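Local coordinates for Rna-directed RNA polymerase (Infectious pancreatic necrosis virus, PDB 3ZED), which probably synthesises viral RNA from an RNA template as the birnavirus RNA-dependent RNA polymerase, found both free and covalently attached to the genomic RNA, at residues E605-R617 with A631-E643. Sequence-based numbering, arbitrary orientation.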
ATOM      1  N   GLU B 605      24.547  -7.102  13.694  1.00 73.72           N
ATOM      2  CA  GLU B 605      25.132  -6.915  12.369  1.00 73.36           C
ATOM      3  C   GLU B 605      25.673  -8.221  11.810  1.00 77.69           C
ATOM      4  O   GLU B 605      25.552  -8.462  10.607  1.00 77.06           O
ATOM      5  CB  GLU B 605      26.228  -5.833  12.403  1.00 76.69           C
ATOM      6  CG  GLU B 605      26.761  -5.398  11.038  1.00 90.61           C
ATOM      7  CD  GLU B 605      25.749  -5.005   9.972  1.00108.83           C
ATOM      8  OE1 GLU B 605      24.817  -4.221  10.277  1.00 98.58           O
ATOM      9  OE2 GLU B 605      25.914  -5.462   8.817  1.00 98.77           O
ATOM     10  N   ILE B 606      26.240  -9.078  12.672  1.00 75.12           N
ATOM     11  CA  ILE B 606      26.767 -10.370  12.227  1.00 74.41           C
ATOM     12  C   ILE B 606      25.598 -11.378  12.071  1.00 72.14           C
ATOM     13  O   ILE B 606      25.687 -12.297  11.251  1.00 69.89           O
ATOM     14  CB  ILE B 606      27.937 -10.881  13.122  1.00 80.42           C
ATOM     15  CG1 ILE B 606      28.632 -12.155  12.550  1.00 81.69           C
ATOM     16  CG2 ILE B 606      27.537 -11.035  14.588  1.00 82.20           C
ATOM     17  CD1 ILE B 606      29.098 -12.081  11.006  1.00 91.39           C
ATOM     18  N   ALA B 607      24.496 -11.167  12.819  1.00 65.74           N
ATOM     19  CA  ALA B 607      23.285 -11.979  12.704  1.00 63.31           C
ATOM     20  C   ALA B 607      22.595 -11.667  11.370  1.00 63.80           C
ATOM     21  O   ALA B 607      22.163 -12.594  10.676  1.00 61.67           O
ATOM     22  CB  ALA B 607      22.347 -11.711  13.874  1.00 64.22           C
ATOM     23  N   TYR B 608      22.546 -10.355  10.991  1.00 58.85           N
ATOM     24  CA  TYR B 608      21.964  -9.869   9.735  1.00 56.27           C
ATOM     25  C   TYR B 608      22.666 -10.541   8.544  1.00 58.84           C
ATOM     26  O   TYR B 608      22.001 -10.890   7.575  1.00 58.48           O
ATOM     27  CB  TYR B 608      22.039  -8.317   9.625  1.00 57.21           C
ATOM     28  CG  TYR B 608      21.980  -7.830   8.190  1.00 56.41           C
ATOM     29  CD1 TYR B 608      20.761  -7.682   7.534  1.00 56.76           C
ATOM     30  CD2 TYR B 608      23.146  -7.642   7.450  1.00 56.96           C
ATOM     31  CE1 TYR B 608      20.703  -7.337   6.187  1.00 57.81           C
ATOM     32  CE2 TYR B 608      23.101  -7.324   6.097  1.00 56.60           C
ATOM     33  CZ  TYR B 608      21.879  -7.164   5.471  1.00 64.73           C
ATOM     34  OH  TYR B 608      21.844  -6.836   4.137  1.00 67.20           O
ATOM     35  N   GLN B 609      23.999 -10.705   8.624  1.00 55.74           N
ATOM     36  CA  GLN B 609      24.837 -11.336   7.600  1.00 55.39           C
ATOM     37  C   GLN B 609      24.374 -12.758   7.312  1.00 58.64           C
ATOM     38  O   GLN B 609      24.261 -13.137   6.143  1.00 59.98           O
ATOM     39  CB  GLN B 609      26.315 -11.345   8.041  1.00 58.06           C
ATOM     40  CG  GLN B 609      26.971  -9.960   8.038  1.00 72.36           C
ATOM     41  CD  GLN B 609      27.088  -9.357   6.649  1.00 80.55           C
ATOM     42  OE1 GLN B 609      27.603  -9.977   5.703  1.00 67.76           O
ATOM     43  NE2 GLN B 609      26.607  -8.129   6.506  1.00 76.26           N
ATOM     44  N   ILE B 610      24.073 -13.531   8.369  1.00 51.97           N
ATOM     45  CA  ILE B 610      23.560 -14.899   8.242  1.00 48.90           C
ATOM     46  C   ILE B 610      22.136 -14.846   7.639  1.00 50.51           C
ATOM     47  O   ILE B 610      21.841 -15.624   6.727  1.00 50.89           O
ATOM     48  CB  ILE B 610      23.584 -15.634   9.607  1.00 51.19           C
ATOM     49  CG1 ILE B 610      25.047 -15.802  10.113  1.00 52.66           C
ATOM     50  CG2 ILE B 610      22.825 -16.979   9.538  1.00 47.94           C
ATOM     51  CD1 ILE B 610      25.203 -15.963  11.599  1.00 55.78           C
ATOM     52  N   VAL B 611      21.271 -13.945   8.166  1.00 44.16           N
ATOM     53  CA  VAL B 611      19.886 -13.758   7.726  1.00 43.38           C
ATOM     54  C   VAL B 611      19.839 -13.486   6.190  1.00 47.94           C
ATOM     55  O   VAL B 611      19.073 -14.133   5.489  1.00 47.67           O
ATOM     56  CB  VAL B 611      19.166 -12.650   8.552  1.00 46.67           C
ATOM     57  CG1 VAL B 611      17.816 -12.261   7.938  1.00 44.50           C
ATOM     58  CG2 VAL B 611      18.970 -13.092  10.006  1.00 47.23           C
ATOM     59  N   ARG B 612      20.669 -12.566   5.693  1.00 46.48           N
ATOM     60  CA  ARG B 612      20.755 -12.180   4.279  1.00 46.23           C
ATOM     61  C   ARG B 612      20.934 -13.404   3.356  1.00 44.93           C
ATOM     62  O   ARG B 612      20.187 -13.543   2.396  1.00 41.67           O
ATOM     63  CB  ARG B 612      21.910 -11.184   4.084  1.00 50.97           C
ATOM     64  CG  ARG B 612      22.279 -10.913   2.628  1.00 60.39           C
ATOM     65  CD  ARG B 612      23.733 -10.504   2.509  1.00 66.00           C
ATOM     66  NE  ARG B 612      23.923  -9.115   2.917  1.00 65.39           N
ATOM     67  CZ  ARG B 612      25.067  -8.459   2.811  1.00 74.45           C
ATOM     68  NH1 ARG B 612      26.141  -9.060   2.312  1.00 58.94           N
ATOM     69  NH2 ARG B 612      25.144  -7.192   3.185  1.00 66.48           N
ATOM     70  N   TYR B 613      21.907 -14.281   3.658  1.00 41.89           N
ATOM     71  CA  TYR B 613      22.182 -15.474   2.860  1.00 41.28           C
ATOM     72  C   TYR B 613      21.130 -16.571   3.061  1.00 45.19           C
ATOM     73  O   TYR B 613      20.822 -17.255   2.103  1.00 45.16           O
ATOM     74  CB  TYR B 613      23.595 -15.994   3.131  1.00 43.80           C
ATOM     75  CG  TYR B 613      24.634 -15.009   2.648  1.00 47.04           C
ATOM     76  CD1 TYR B 613      24.723 -14.663   1.298  1.00 48.43           C
ATOM     77  CD2 TYR B 613      25.458 -14.337   3.549  1.00 48.98           C
ATOM     78  CE1 TYR B 613      25.625 -13.701   0.853  1.00 49.31           C
ATOM     79  CE2 TYR B 613      26.358 -13.361   3.116  1.00 50.37           C
ATOM     80  CZ  TYR B 613      26.436 -13.046   1.767  1.00 56.38           C
ATOM     81  OH  TYR B 613      27.363 -12.145   1.310  1.00 57.05           O
ATOM     82  N   GLU B 614      20.525 -16.699   4.253  1.00 40.97           N
ATOM     83  CA  GLU B 614      19.474 -17.682   4.481  1.00 40.48           C
ATOM     84  C   GLU B 614      18.167 -17.272   3.789  1.00 42.50           C
ATOM     85  O   GLU B 614      17.518 -18.125   3.184  1.00 41.78           O
ATOM     86  CB  GLU B 614      19.225 -17.905   5.990  1.00 43.01           C
ATOM     87  CG  GLU B 614      20.351 -18.604   6.741  1.00 48.67           C
ATOM     88  CD  GLU B 614      20.632 -20.042   6.351  1.00 62.30           C
ATOM     89  OE1 GLU B 614      21.276 -20.269   5.303  1.00 53.42           O
ATOM     90  OE2 GLU B 614      20.241 -20.947   7.113  1.00 67.68           O
ATOM     91  N   ALA B 615      17.789 -15.971   3.860  1.00 38.52           N
ATOM     92  CA  ALA B 615      16.556 -15.456   3.259  1.00 36.27           C
ATOM     93  C   ALA B 615      16.598 -15.539   1.741  1.00 38.24           C
ATOM     94  O   ALA B 615      15.612 -15.978   1.155  1.00 37.31           O
ATOM     95  CB  ALA B 615      16.281 -14.034   3.707  1.00 37.03           C
ATOM     96  N   ILE B 616      17.740 -15.211   1.103  1.00 35.53           N
ATOM     97  CA  ILE B 616      17.873 -15.311  -0.355  1.00 35.59           C
ATOM     98  C   ILE B 616      17.688 -16.813  -0.799  1.00 38.21           C
ATOM     99  O   ILE B 616      17.051 -17.080  -1.827  1.00 35.10           O
ATOM    100  CB  ILE B 616      19.154 -14.635  -0.929  1.00 39.17           C
ATOM    101  CG1 ILE B 616      18.984 -14.288  -2.418  1.00 40.32           C
ATOM    102  CG2 ILE B 616      20.434 -15.435  -0.704  1.00 40.74           C
ATOM    103  CD1 ILE B 616      18.124 -13.018  -2.726  1.00 45.92           C
ATOM    104  N   ARG B 617      18.157 -17.762   0.026  1.00 35.90           N
ATOM    105  CA  ARG B 617      17.980 -19.193  -0.235  1.00 36.07           C
ATOM    106  C   ARG B 617      16.501 -19.580  -0.084  1.00 38.28           C
ATOM    107  O   ARG B 617      15.950 -20.188  -0.995  1.00 37.35           O
ATOM    108  CB  ARG B 617      18.852 -20.030   0.708  1.00 36.93           C
ATOM    109  CG  ARG B 617      20.350 -19.881   0.477  1.00 39.94           C
ATOM    110  CD  ARG B 617      21.152 -20.517   1.607  1.00 33.87           C
ATOM    111  NE  ARG B 617      21.084 -21.973   1.533  1.00 39.23           N
ATOM    112  CZ  ARG B 617      21.404 -22.801   2.521  1.00 51.59           C
ATOM    113  NH1 ARG B 617      21.796 -22.326   3.696  1.00 37.92           N
ATOM    114  NH2 ARG B 617      21.326 -24.107   2.347  1.00 39.52           N
ATOM    115  N   ALA B 631      25.576 -19.228  -1.707  1.00 42.15           N
ATOM    116  CA  ALA B 631      24.882 -18.691  -0.524  1.00 41.44           C
ATOM    117  C   ALA B 631      24.995 -19.634   0.691  1.00 46.00           C
ATOM    118  O   ALA B 631      25.202 -19.136   1.800  1.00 44.97           O
ATOM    119  CB  ALA B 631      23.418 -18.399  -0.827  1.00 40.25           C
ATOM    120  N   LYS B 632      24.861 -20.974   0.493  1.00 43.48           N
ATOM    121  CA  LYS B 632      24.996 -21.964   1.580  1.00 44.58           C
ATOM    122  C   LYS B 632      26.388 -21.824   2.205  1.00 50.48           C
ATOM    123  O   LYS B 632      26.508 -21.736   3.427  1.00 50.36           O
ATOM    124  CB  LYS B 632      24.760 -23.411   1.085  1.00 45.63           C
ATOM    125  CG  LYS B 632      24.871 -24.488   2.169  1.00 46.13           C
ATOM    126  CD  LYS B 632      24.667 -25.900   1.606  1.00 53.87           C
ATOM    127  CE  LYS B 632      24.367 -26.906   2.705  1.00 82.16           C
ATOM    128  NZ  LYS B 632      24.009 -28.276   2.199  1.00 94.17           N
ATOM    129  N   HIS B 633      27.422 -21.749   1.346  1.00 48.80           N
ATOM    130  CA  HIS B 633      28.810 -21.572   1.760  1.00 50.67           C
ATOM    131  C   HIS B 633      28.969 -20.296   2.592  1.00 55.67           C
ATOM    132  O   HIS B 633      29.549 -20.336   3.670  1.00 55.72           O
ATOM    133  CB  HIS B 633      29.745 -21.532   0.543  1.00 51.99           C
ATOM    134  CG  HIS B 633      31.172 -21.282   0.922  1.00 57.03           C
ATOM    135  ND1 HIS B 633      31.712 -20.010   0.890  1.00 59.44           N
ATOM    136  CD2 HIS B 633      32.101 -22.136   1.410  1.00 59.76           C
ATOM    137  CE1 HIS B 633      32.968 -20.145   1.300  1.00 60.07           C
ATOM    138  NE2 HIS B 633      33.239 -21.399   1.636  1.00 60.60           N
ATOM    139  N   MET B 634      28.417 -19.181   2.104  1.00 53.09           N
ATOM    140  CA  MET B 634      28.450 -17.885   2.777  1.00 53.59           C
ATOM    141  C   MET B 634      27.740 -17.948   4.127  1.00 57.47           C
ATOM    142  O   MET B 634      28.256 -17.417   5.104  1.00 57.29           O
ATOM    143  CB  MET B 634      27.823 -16.804   1.896  1.00 55.28           C
ATOM    144  CG  MET B 634      28.712 -16.376   0.760  1.00 60.86           C
ATOM    145  SD  MET B 634      29.892 -15.106   1.268  1.00 68.21           S
ATOM    146  CE  MET B 634      31.290 -16.086   1.690  1.00 66.76           C
ATOM    147  N   SER B 635      26.574 -18.615   4.176  1.00 53.40           N
ATOM    148  CA  SER B 635      25.764 -18.767   5.380  1.00 53.24           C
ATOM    149  C   SER B 635      26.490 -19.599   6.455  1.00 58.59           C
ATOM    150  O   SER B 635      26.463 -19.222   7.628  1.00 57.34           O
ATOM    151  CB  SER B 635      24.424 -19.403   5.035  1.00 54.01           C
ATOM    152  OG  SER B 635      23.806 -19.902   6.208  1.00 68.24           O
ATOM    153  N   LEU B 636      27.137 -20.711   6.058  1.00 57.91           N
ATOM    154  CA  LEU B 636      27.847 -21.579   7.001  1.00 60.26           C
ATOM    155  C   LEU B 636      29.169 -20.933   7.452  1.00 67.82           C
ATOM    156  O   LEU B 636      29.508 -21.032   8.632  1.00 68.24           O
ATOM    157  CB  LEU B 636      28.074 -22.987   6.418  1.00 60.82           C
ATOM    158  CG  LEU B 636      26.808 -23.860   6.189  1.00 65.11           C
ATOM    159  CD1 LEU B 636      27.154 -25.159   5.466  1.00 65.61           C
ATOM    160  CD2 LEU B 636      26.101 -24.201   7.503  1.00 67.83           C
ATOM    161  N   ASP B 637      29.876 -20.224   6.541  1.00 66.40           N
ATOM    162  CA  ASP B 637      31.116 -19.516   6.867  1.00 68.73           C
ATOM    163  C   ASP B 637      30.839 -18.373   7.859  1.00 74.11           C
ATOM    164  O   ASP B 637      31.628 -18.184   8.783  1.00 75.95           O
ATOM    165  CB  ASP B 637      31.812 -18.986   5.603  1.00 70.95           C
ATOM    166  CG  ASP B 637      33.224 -18.467   5.826  1.00 84.37           C
ATOM    167  OD1 ASP B 637      34.123 -19.291   6.124  1.00 86.24           O
ATOM    168  OD2 ASP B 637      33.441 -17.243   5.657  1.00 88.98           O
ATOM    169  N   LYS B 638      29.716 -17.639   7.686  1.00 69.70           N
ATOM    170  CA  LYS B 638      29.303 -16.556   8.586  1.00 69.86           C
ATOM    171  C   LYS B 638      28.930 -17.119   9.959  1.00 75.88           C
ATOM    172  O   LYS B 638      29.216 -16.480  10.973  1.00 78.30           O
ATOM    173  CB  LYS B 638      28.118 -15.746   8.016  1.00 70.59           C
ATOM    174  CG  LYS B 638      28.401 -14.908   6.758  1.00 79.31           C
ATOM    175  CD  LYS B 638      29.203 -13.642   6.999  1.00 85.27           C
ATOM    176  CE  LYS B 638      29.712 -13.102   5.689  1.00 88.15           C
ATOM    177  NZ  LYS B 638      31.033 -12.443   5.843  1.00 96.49           N
ATOM    178  N   ARG B 639      28.291 -18.310   9.989  1.00 70.82           N
ATOM    179  CA  ARG B 639      27.893 -19.003  11.212  1.00 71.01           C
ATOM    180  C   ARG B 639      29.124 -19.512  11.970  1.00 80.23           C
ATOM    181  O   ARG B 639      29.118 -19.526  13.204  1.00 81.50           O
ATOM    182  CB  ARG B 639      26.957 -20.172  10.887  1.00 66.45           C
ATOM    183  CG  ARG B 639      25.513 -19.779  10.612  1.00 59.42           C
ATOM    184  CD  ARG B 639      24.684 -21.032  10.411  1.00 53.86           C
ATOM    185  NE  ARG B 639      23.369 -20.741   9.837  1.00 50.37           N
ATOM    186  CZ  ARG B 639      22.280 -20.467  10.544  1.00 58.29           C
ATOM    187  NH1 ARG B 639      22.327 -20.452  11.873  1.00 51.38           N
ATOM    188  NH2 ARG B 639      21.138 -20.213   9.932  1.00 44.65           N
ATOM    189  N   LYS B 640      30.171 -19.938  11.227  1.00 79.20           N
ATOM    190  CA  LYS B 640      31.437 -20.430  11.777  1.00 81.95           C
ATOM    191  C   LYS B 640      32.237 -19.266  12.401  1.00 90.80           C
ATOM    192  O   LYS B 640      32.868 -19.454  13.442  1.00 91.75           O
ATOM    193  CB  LYS B 640      32.266 -21.151  10.696  1.00 83.70           C
ATOM    194  N   ARG B 641      32.182 -18.063  11.774  1.00 89.30           N
ATOM    195  CA  ARG B 641      32.843 -16.836  12.242  1.00 91.26           C
ATOM    196  C   ARG B 641      32.234 -16.376  13.571  1.00 98.69           C
ATOM    197  O   ARG B 641      32.945 -15.842  14.422  1.00100.99           O
ATOM    198  CB  ARG B 641      32.746 -15.715  11.191  1.00 89.97           C
ATOM    199  N   LEU B 642      30.919 -16.611  13.739  1.00 94.75           N
ATOM    200  CA  LEU B 642      30.109 -16.290  14.913  1.00 94.94           C
ATOM    201  C   LEU B 642      30.491 -17.163  16.130  1.00102.56           C
ATOM    202  O   LEU B 642      30.441 -16.684  17.264  1.00103.28           O
ATOM    203  CB  LEU B 642      28.643 -16.511  14.535  1.00 92.62           C
ATOM    204  CG  LEU B 642      27.621 -15.928  15.456  1.00 96.37           C
ATOM    205  CD1 LEU B 642      26.951 -14.766  14.809  1.00 95.27           C
ATOM    206  CD2 LEU B 642      26.635 -16.982  15.872  1.00 97.52           C
ATOM    207  N   GLU B 643      30.842 -18.442  15.883  1.00101.21           N
ATOM    208  CA  GLU B 643      31.280 -19.441  16.868  1.00103.32           C
ATOM    209  C   GLU B 643      32.692 -19.078  17.398  1.00111.51           C
ATOM    210  O   GLU B 643      32.976 -19.249  18.591  1.00113.03           O
ATOM    211  CB  GLU B 643      31.279 -20.844  16.226  1.00104.13           C
ATOM    212  CG  GLU B 643      31.546 -21.982  17.202  1.00117.50           C
ATOM    213  CD  GLU B 643      31.977 -23.284  16.558  1.00140.88           C
ATOM    214  OE1 GLU B 643      31.085 -24.021  16.081  1.00140.21           O
ATOM    215  OE2 GLU B 643      33.196 -23.578  16.544  1.00130.27           O
TER
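Two side-chain torsions, one in Ser-635 and one in Glu-614, set up the polar half of this contact: Ser-635 swings OG to the side facing away from its own N (chi1 163°), while Glu-614 keeps CG beside its own N and then bends at chi2, so that hydroxyl and carboxylate meet between the helices. The motif is an antiparallel helical hairpin of the thumb domain, helix 604-621 turning back into helix 625-645, with segment axes 8.6 Å apart at closest approach. It illustrates how one carboxylate can join two helices. Ser-635 OG donates to Glu-614 OE1 at 2.7 Å, arriving from above the carboxylate plane, whereas Arg-617, one turn on from Glu-614 in its own helix, reaches the syn lone pair of that oxygen through NH1. Glu-614 OE2 forms a salt bridge with Arg-639 NH2 at 3.0 Å, the two flat groups turned 77° apart. Leu-675 N also hydrogen-bonds Glu-614 OE2, and Leu-671 O takes a further bond from Arg-639 NH2, tying the hairpin to the chain that follows it. Two arginines beside it would probably stabilise the charged form of the glutamate. Ile-610 lays CG2 over one face of the Arg-639 guanidinium, and Lys-632 covers a face of Arg-617 with its CB. Along the other flank Tyr-613 fits as a knob among Ala-631, Met-634, Ser-635 and Lys-638, its hydroxyl hydrogen-bonded to Asp-124. Lys-638 is a reciprocal knob, its aliphatic chain set among Ile-606, Gln-609, Ile-610 and Tyr-613. Met-634 completes a Met-aromatic contact, SD lying obliquely 4.6 Å from the Tyr-613 ring centroid, while Met-634 CB stands 3.6 Å from that centroid, only 6° off the ring normal.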